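Glutathione transferase (Phanerochaete chrysosporium, PDB 4F0C) probably transfers glutathione to electrophilic substrates, as glutathione transferases do, and binds oxidized glutathione disulfide. Local coordinates at residues L166-A178 against W203-L217. Sequence-based numbering, arbitrary orientation.
With GDS (oxidized glutathione disulfide), chain B.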
loop_
_atom_site.group_PDB
_atom_site.type_symbol
_atom_site.label_atom_id
_atom_site.label_comp_id
_atom_site.label_asym_id
_atom_site.label_seq_id
_atom_site.Cartn_x
_atom_site.Cartn_y
_atom_site.Cartn_z
ATOM N N LEU A 166 9.783 -13.969 13.340
ATOM C CA LEU A 166 9.235 -12.630 13.462
ATOM C C LEU A 166 9.974 -11.684 12.510
ATOM O O LEU A 166 11.206 -11.666 12.503
ATOM C CB LEU A 166 9.424 -12.156 14.911
ATOM C CG LEU A 166 9.207 -10.665 15.144
ATOM C CD1 LEU A 166 7.740 -10.345 14.991
ATOM C CD2 LEU A 166 9.704 -10.289 16.568
ATOM N N THR A 167 9.236 -10.911 11.703
ATOM C CA THR A 167 9.856 -9.869 10.853
ATOM C C THR A 167 9.018 -8.580 10.855
ATOM O O THR A 167 7.946 -8.517 11.472
ATOM C CB THR A 167 9.977 -10.308 9.368
ATOM O OG1 THR A 167 8.660 -10.458 8.802
ATOM C CG2 THR A 167 10.745 -11.645 9.250
ATOM N N ILE A 168 9.492 -7.561 10.151
ATOM C CA ILE A 168 8.715 -6.343 10.010
ATOM C C ILE A 168 7.378 -6.603 9.299
ATOM O O ILE A 168 6.466 -5.794 9.437
ATOM C CB ILE A 168 9.507 -5.216 9.298
ATOM C CG1 ILE A 168 10.166 -5.744 7.995
ATOM C CG2 ILE A 168 10.575 -4.675 10.270
ATOM C CD1 ILE A 168 10.593 -4.587 7.021
ATOM N N ALA A 169 7.250 -7.719 8.569
ATOM C CA ALA A 169 5.926 -8.019 7.986
ATOM C C ALA A 169 4.909 -8.150 9.115
ATOM O O ALA A 169 3.850 -7.542 9.048
ATOM C CB ALA A 169 5.921 -9.268 7.112
ATOM N N ASP A 170 5.238 -8.902 10.167
ATOM C CA ASP A 170 4.308 -9.051 11.293
ATOM C C ASP A 170 4.138 -7.737 12.021
ATOM O O ASP A 170 3.010 -7.333 12.352
ATOM C CB ASP A 170 4.806 -10.126 12.287
ATOM C CG ASP A 170 5.172 -11.428 11.586
ATOM O OD1 ASP A 170 4.241 -12.217 11.310
ATOM O OD2 ASP A 170 6.372 -11.625 11.270
ATOM N N ILE A 171 5.262 -7.057 12.271
ATOM C CA ILE A 171 5.211 -5.859 13.103
ATOM C C ILE A 171 4.339 -4.790 12.447
ATOM O O ILE A 171 3.616 -4.058 13.134
ATOM C CB ILE A 171 6.627 -5.301 13.382
ATOM C CG1 ILE A 171 7.439 -6.321 14.210
ATOM C CG2 ILE A 171 6.564 -3.939 14.119
ATOM C CD1 ILE A 171 8.930 -5.921 14.333
ATOM N N SER A 172 4.383 -4.733 11.117
ATOM C CA SER A 172 3.683 -3.687 10.371
ATOM C C SER A 172 2.170 -3.706 10.595
ATOM O O SER A 172 1.522 -2.675 10.450
ATOM C CB SER A 172 3.999 -3.794 8.855
ATOM O OG SER A 172 3.277 -4.894 8.300
ATOM N N PHE A 173 1.615 -4.863 10.972
ATOM C CA PHE A 173 0.167 -5.006 11.170
ATOM C C PHE A 173 -0.311 -4.639 12.568
ATOM O O PHE A 173 -1.525 -4.497 12.792
ATOM C CB PHE A 173 -0.292 -6.469 10.932
ATOM C CG PHE A 173 -0.365 -6.869 9.486
ATOM C CD1 PHE A 173 -1.565 -6.806 8.801
ATOM C CD2 PHE A 173 0.755 -7.357 8.822
ATOM C CE1 PHE A 173 -1.636 -7.190 7.460
ATOM C CE2 PHE A 173 0.693 -7.738 7.493
ATOM C CZ PHE A 173 -0.519 -7.674 6.806
ATOM N N VAL A 174 0.620 -4.533 13.514
ATOM C CA VAL A 174 0.242 -4.500 14.924
ATOM C C VAL A 174 -0.619 -3.287 15.267
ATOM O O VAL A 174 -1.680 -3.441 15.876
ATOM C CB VAL A 174 1.487 -4.552 15.847
ATOM C CG1 VAL A 174 1.067 -4.308 17.305
ATOM C CG2 VAL A 174 2.160 -5.927 15.710
ATOM N N ILE A 175 -0.172 -2.084 14.888
ATOM C CA ILE A 175 -0.851 -0.878 15.407
ATOM C C ILE A 175 -2.308 -0.762 14.915
ATOM O O ILE A 175 -3.211 -0.497 15.725
ATOM C CB ILE A 175 -0.044 0.436 15.212
ATOM C CG1 ILE A 175 -0.662 1.582 16.037
ATOM C CG2 ILE A 175 0.089 0.809 13.714
ATOM C CD1 ILE A 175 -0.481 1.445 17.566
ATOM N N TRP A 176 -2.550 -1.026 13.627
ATOM C CA TRP A 176 -3.929 -0.987 13.132
ATOM C C TRP A 176 -4.786 -2.122 13.693
ATOM O O TRP A 176 -5.996 -1.947 13.897
ATOM C CB TRP A 176 -3.984 -0.996 11.607
ATOM C CG TRP A 176 -3.774 0.365 10.979
ATOM C CD1 TRP A 176 -2.668 0.791 10.280
ATOM C CD2 TRP A 176 -4.694 1.472 10.987
ATOM N NE1 TRP A 176 -2.854 2.085 9.865
ATOM C CE2 TRP A 176 -4.089 2.522 10.270
ATOM C CE3 TRP A 176 -5.988 1.662 11.509
ATOM C CZ2 TRP A 176 -4.713 3.757 10.078
ATOM C CZ3 TRP A 176 -6.613 2.890 11.320
ATOM C CH2 TRP A 176 -5.979 3.919 10.610
ATOM N N ASN A 177 -4.190 -3.287 13.930
ATOM C CA ASN A 177 -4.980 -4.375 14.549
ATOM C C ASN A 177 -5.389 -4.023 15.959
ATOM O O ASN A 177 -6.506 -4.324 16.388
ATOM C CB ASN A 177 -4.257 -5.734 14.505
ATOM C CG ASN A 177 -4.335 -6.383 13.130
ATOM O OD1 ASN A 177 -5.213 -6.050 12.321
ATOM N ND2 ASN A 177 -3.440 -7.328 12.862
ATOM N N ALA A 178 -4.493 -3.359 16.686
ATOM C CA ALA A 178 -4.809 -2.976 18.060
ATOM C C ALA A 178 -5.949 -1.952 18.041
ATOM O O ALA A 178 -6.874 -2.021 18.840
ATOM C CB ALA A 178 -3.552 -2.387 18.771
ATOM N N TRP A 203 -1.262 -14.558 17.546
ATOM C CA TRP A 203 -0.148 -13.837 16.929
ATOM C C TRP A 203 -0.092 -12.396 17.405
ATOM O O TRP A 203 0.978 -11.888 17.786
ATOM C CB TRP A 203 -0.363 -13.919 15.426
ATOM C CG TRP A 203 0.407 -13.047 14.438
ATOM C CD1 TRP A 203 1.676 -13.237 13.987
ATOM C CD2 TRP A 203 -0.146 -11.983 13.653
ATOM N NE1 TRP A 203 1.971 -12.328 12.984
ATOM C CE2 TRP A 203 0.855 -11.560 12.751
ATOM C CE3 TRP A 203 -1.403 -11.345 13.627
ATOM C CZ2 TRP A 203 0.650 -10.515 11.842
ATOM C CZ3 TRP A 203 -1.608 -10.311 12.720
ATOM C CH2 TRP A 203 -0.585 -9.907 11.841
ATOM N N HIS A 204 -1.240 -11.727 17.389
ATOM C CA HIS A 204 -1.302 -10.337 17.871
ATOM C C HIS A 204 -0.870 -10.271 19.329
ATOM O O HIS A 204 -0.119 -9.387 19.730
ATOM C CB HIS A 204 -2.717 -9.775 17.718
ATOM C CG HIS A 204 -2.835 -8.331 18.099
ATOM N ND1 HIS A 204 -2.363 -7.312 17.299
ATOM C CD2 HIS A 204 -3.373 -7.738 19.191
ATOM C CE1 HIS A 204 -2.595 -6.150 17.891
ATOM N NE2 HIS A 204 -3.212 -6.379 19.037
ATOM N N THR A 205 -1.324 -11.216 20.146
ATOM C CA THR A 205 -0.980 -11.170 21.564
ATOM C C THR A 205 0.507 -11.383 21.764
ATOM O O THR A 205 1.126 -10.749 22.625
ATOM C CB THR A 205 -1.805 -12.212 22.383
ATOM O OG1 THR A 205 -3.188 -11.887 22.245
ATOM C CG2 THR A 205 -1.406 -12.220 23.884
ATOM N N ALA A 206 1.085 -12.283 20.978
ATOM C CA ALA A 206 2.506 -12.534 21.097
ATOM C C ALA A 206 3.275 -11.240 20.744
ATOM O O ALA A 206 4.245 -10.889 21.418
ATOM C CB ALA A 206 2.936 -13.704 20.212
ATOM N N LEU A 207 2.792 -10.504 19.743
ATOM C CA LEU A 207 3.446 -9.267 19.312
ATOM C C LEU A 207 3.368 -8.173 20.368
ATOM O O LEU A 207 4.382 -7.586 20.730
ATOM C CB LEU A 207 2.857 -8.777 17.966
ATOM C CG LEU A 207 3.254 -9.633 16.757
ATOM C CD1 LEU A 207 2.267 -9.514 15.599
ATOM C CD2 LEU A 207 4.676 -9.237 16.305
ATOM N N ILE A 208 2.178 -7.905 20.894
ATOM C CA ILE A 208 2.025 -6.768 21.801
ATOM C C ILE A 208 2.595 -7.040 23.192
ATOM O O ILE A 208 2.753 -6.115 23.978
ATOM C CB ILE A 208 0.560 -6.292 21.924
ATOM C CG1 ILE A 208 -0.312 -7.353 22.598
ATOM C CG2 ILE A 208 -0.010 -5.897 20.541
ATOM C CD1 ILE A 208 -1.760 -6.893 22.815
ATOM N N THR A 209 2.919 -8.295 23.489
ATOM C CA THR A 209 3.543 -8.593 24.787
ATOM C C THR A 209 5.072 -8.553 24.720
ATOM O O THR A 209 5.734 -8.590 25.749
ATOM C CB THR A 209 3.017 -9.925 25.415
ATOM O OG1 THR A 209 3.285 -11.002 24.525
ATOM C CG2 THR A 209 1.534 -9.855 25.603
ATOM N N ARG A 210 5.644 -8.444 23.516
ATOM C CA ARG A 210 7.075 -8.179 23.405
ATOM C C ARG A 210 7.391 -6.816 24.051
ATOM O O ARG A 210 6.700 -5.835 23.790
ATOM C CB ARG A 210 7.513 -8.139 21.936
ATOM C CG ARG A 210 7.448 -9.487 21.198
ATOM C CD ARG A 210 7.943 -9.314 19.760
ATOM N NE ARG A 210 9.341 -8.854 19.732
ATOM C CZ ARG A 210 10.390 -9.654 19.897
ATOM N NH1 ARG A 210 10.204 -10.952 20.134
ATOM N NH2 ARG A 210 11.623 -9.156 19.844
ATOM N N PRO A 211 8.453 -6.747 24.870
ATOM C CA PRO A 211 8.716 -5.534 25.655
ATOM C C PRO A 211 8.849 -4.253 24.827
ATOM O O PRO A 211 8.306 -3.226 25.246
ATOM C CB PRO A 211 10.032 -5.865 26.375
ATOM C CG PRO A 211 9.943 -7.350 26.595
ATOM C CD PRO A 211 9.324 -7.867 25.290
ATOM N N ALA A 212 9.529 -4.304 23.683
ATOM C CA ALA A 212 9.674 -3.099 22.852
ATOM C C ALA A 212 8.323 -2.635 22.313
ATOM O O ALA A 212 8.037 -1.433 22.258
ATOM C CB ALA A 212 10.642 -3.338 21.703
ATOM N N ILE A 213 7.487 -3.585 21.907
ATOM C CA ILE A 213 6.192 -3.224 21.337
ATOM C C ILE A 213 5.240 -2.737 22.439
ATOM O O ILE A 213 4.538 -1.739 22.287
ATOM C CB ILE A 213 5.623 -4.402 20.536
ATOM C CG1 ILE A 213 6.504 -4.617 19.284
ATOM C CG2 ILE A 213 4.189 -4.139 20.097
ATOM C CD1 ILE A 213 5.984 -5.691 18.348
ATOM N N ALA A 214 5.245 -3.437 23.568
ATOM C CA ALA A 214 4.505 -2.990 24.731
ATOM C C ALA A 214 4.932 -1.568 25.136
ATOM O O ALA A 214 4.099 -0.749 25.510
ATOM C CB ALA A 214 4.723 -3.949 25.880
ATOM N N GLU A 215 6.233 -1.291 25.087
ATOM C CA GLU A 215 6.747 0.031 25.449
ATOM C C GLU A 215 6.275 1.087 24.449
ATOM O O GLU A 215 5.901 2.186 24.833
ATOM C CB GLU A 215 8.276 0.010 25.530
ATOM C CG GLU A 215 8.896 1.372 25.891
ATOM C CD GLU A 215 10.413 1.307 25.995
ATOM O OE1 GLU A 215 10.908 0.760 26.996
ATOM O OE2 GLU A 215 11.106 1.783 25.081
ATOM N N SER A 216 6.300 0.748 23.157
ATOM C CA SER A 216 5.760 1.621 22.124
ATOM C C SER A 216 4.284 1.965 22.371
ATOM O O SER A 216 3.878 3.135 22.266
ATOM C CB SER A 216 5.956 0.979 20.731
ATOM O OG SER A 216 5.384 1.777 19.723
ATOM N N LEU A 217 3.478 0.951 22.699
ATOM C CA LEU A 217 2.043 1.174 22.918
ATOM C C LEU A 217 1.823 2.051 24.148
ATOM O O LEU A 217 0.928 2.898 24.171
ATOM C CB LEU A 217 1.291 -0.159 23.056
ATOM C CG LEU A 217 1.249 -1.025 21.789
ATOM C CD1 LEU A 217 0.718 -2.447 22.090
ATOM C CD2 LEU A 217 0.421 -0.341 20.672
HETATM N N1 GDS B . 0.383 4.970 3.518
HETATM C CA1 GDS B . 0.844 6.006 4.519
HETATM C C1 GDS B . 1.898 5.398 5.527
HETATM O OE1 GDS B . 1.787 4.185 5.876
HETATM O OE2 GDS B . 2.849 6.155 5.874
HETATM C CB1 GDS B . -0.355 6.599 5.341
HETATM C CG1 GDS B . 0.134 7.661 6.353
HETATM C CD1 GDS B . -1.055 8.312 6.985
HETATM O O1 GDS B . -2.217 8.019 6.757
HETATM N N2 GDS B . -0.732 9.305 7.888
HETATM C CA2 GDS B . -1.775 10.080 8.589
HETATM C C2 GDS B . -1.641 11.547 8.259
HETATM O O2 GDS B . -0.523 12.069 8.225
HETATM C CB2 GDS B . -1.587 9.997 10.122
HETATM S SG2 GDS B . -2.038 8.348 10.708
HETATM N N3 GDS B . -2.786 12.242 8.095
HETATM C CA3 GDS B . -2.719 13.651 7.823
HETATM C C3 GDS B . -3.654 14.028 6.679
HETATM O OE3 GDS B . -3.887 15.241 6.489
HETATM O OE4 GDS B . -4.055 13.079 5.980
HETATM N N4 GDS B . -4.479 6.271 6.758
HETATM C CA4 GDS B . -4.700 5.181 5.798
HETATM C C4 GDS B . -3.473 4.223 5.855
HETATM O OE5 GDS B . -2.864 4.091 6.948
HETATM O OE6 GDS B . -3.196 3.639 4.787
HETATM C C5 GDS B . -5.530 6.833 7.439
HETATM O O5 GDS B . -6.701 6.473 7.305
HETATM C CA5 GDS B . -5.220 7.947 8.431
HETATM N N5 GDS B . -6.381 8.871 8.558
HETATM C CB5 GDS B . -4.900 7.290 9.778
HETATM S SG5 GDS B . -4.166 8.512 10.932
HETATM C CA6 GDS B . -7.290 12.040 6.066
HETATM C C6 GDS B . -8.683 11.510 5.537
HETATM O OE7 GDS B . -9.404 12.291 4.879
HETATM O OE8 GDS B . -8.971 10.324 5.804
HETATM N N6 GDS B . -6.871 13.211 5.297
HETATM C CB6 GDS B . -7.458 12.344 7.585
HETATM C CG6 GDS B . -7.495 11.073 8.448
HETATM C CD6 GDS B . -6.230 10.246 8.259
HETATM O O6 GDS B . -5.129 10.686 7.908
HETATM O O HOH W 1 -1.306 -7.675 14.736
#
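D170 and W203 supply the one direct hydrogen bond between 166-178 and 203-217: NE1 of W203 gives its proton to OD1 of D170 at 2.8 Å, nearly straight at 167° and close to the indole plane. The carboxylate stands steeply to the ring and is held by three N-H donors, OD1 also accepting from L161 N while OD2 takes T167 N at 3.0 Å. T167 OG1 in turn accepts from A169 N, and T167 and D170 thus form a capping box. A second polar link runs through water, which accepts from N177 ND2 and bonds H204 ND1.

Aromatic packing extends from the same indole, which reaches across to D170 and F173 because its CG lies anti to the backbone N (chi1 167°). The edge of W203 is turned to the face of F173 in an offset edge-to-face pair, planes at 61°. L207 CD1 covers one indole face toward the rim. Replacing W203 by a leucine would probably leave D170 OD1 without its indole donor and open a gap beside F173.

Among apolar contacts, V174 is the knob in a hole of H204, L207, I208 and I213, its CG2 lying 3.6 Å from L207 CD1. L166 CD2 sits over the centre of the R210 guanidinium, 3.5 Å from CZ, while R210 NE pairs with E27. Farther along, the side chains of I175 and L217 run past each other in opposite directions.

The indole of W176 borders oxidized glutathione. Such interlocking belongs to the all-helical C-terminal domain of the glutathione transferase fold, where the T167–D170 pair corresponds to the family's N-capping box, here starting helix 168-172.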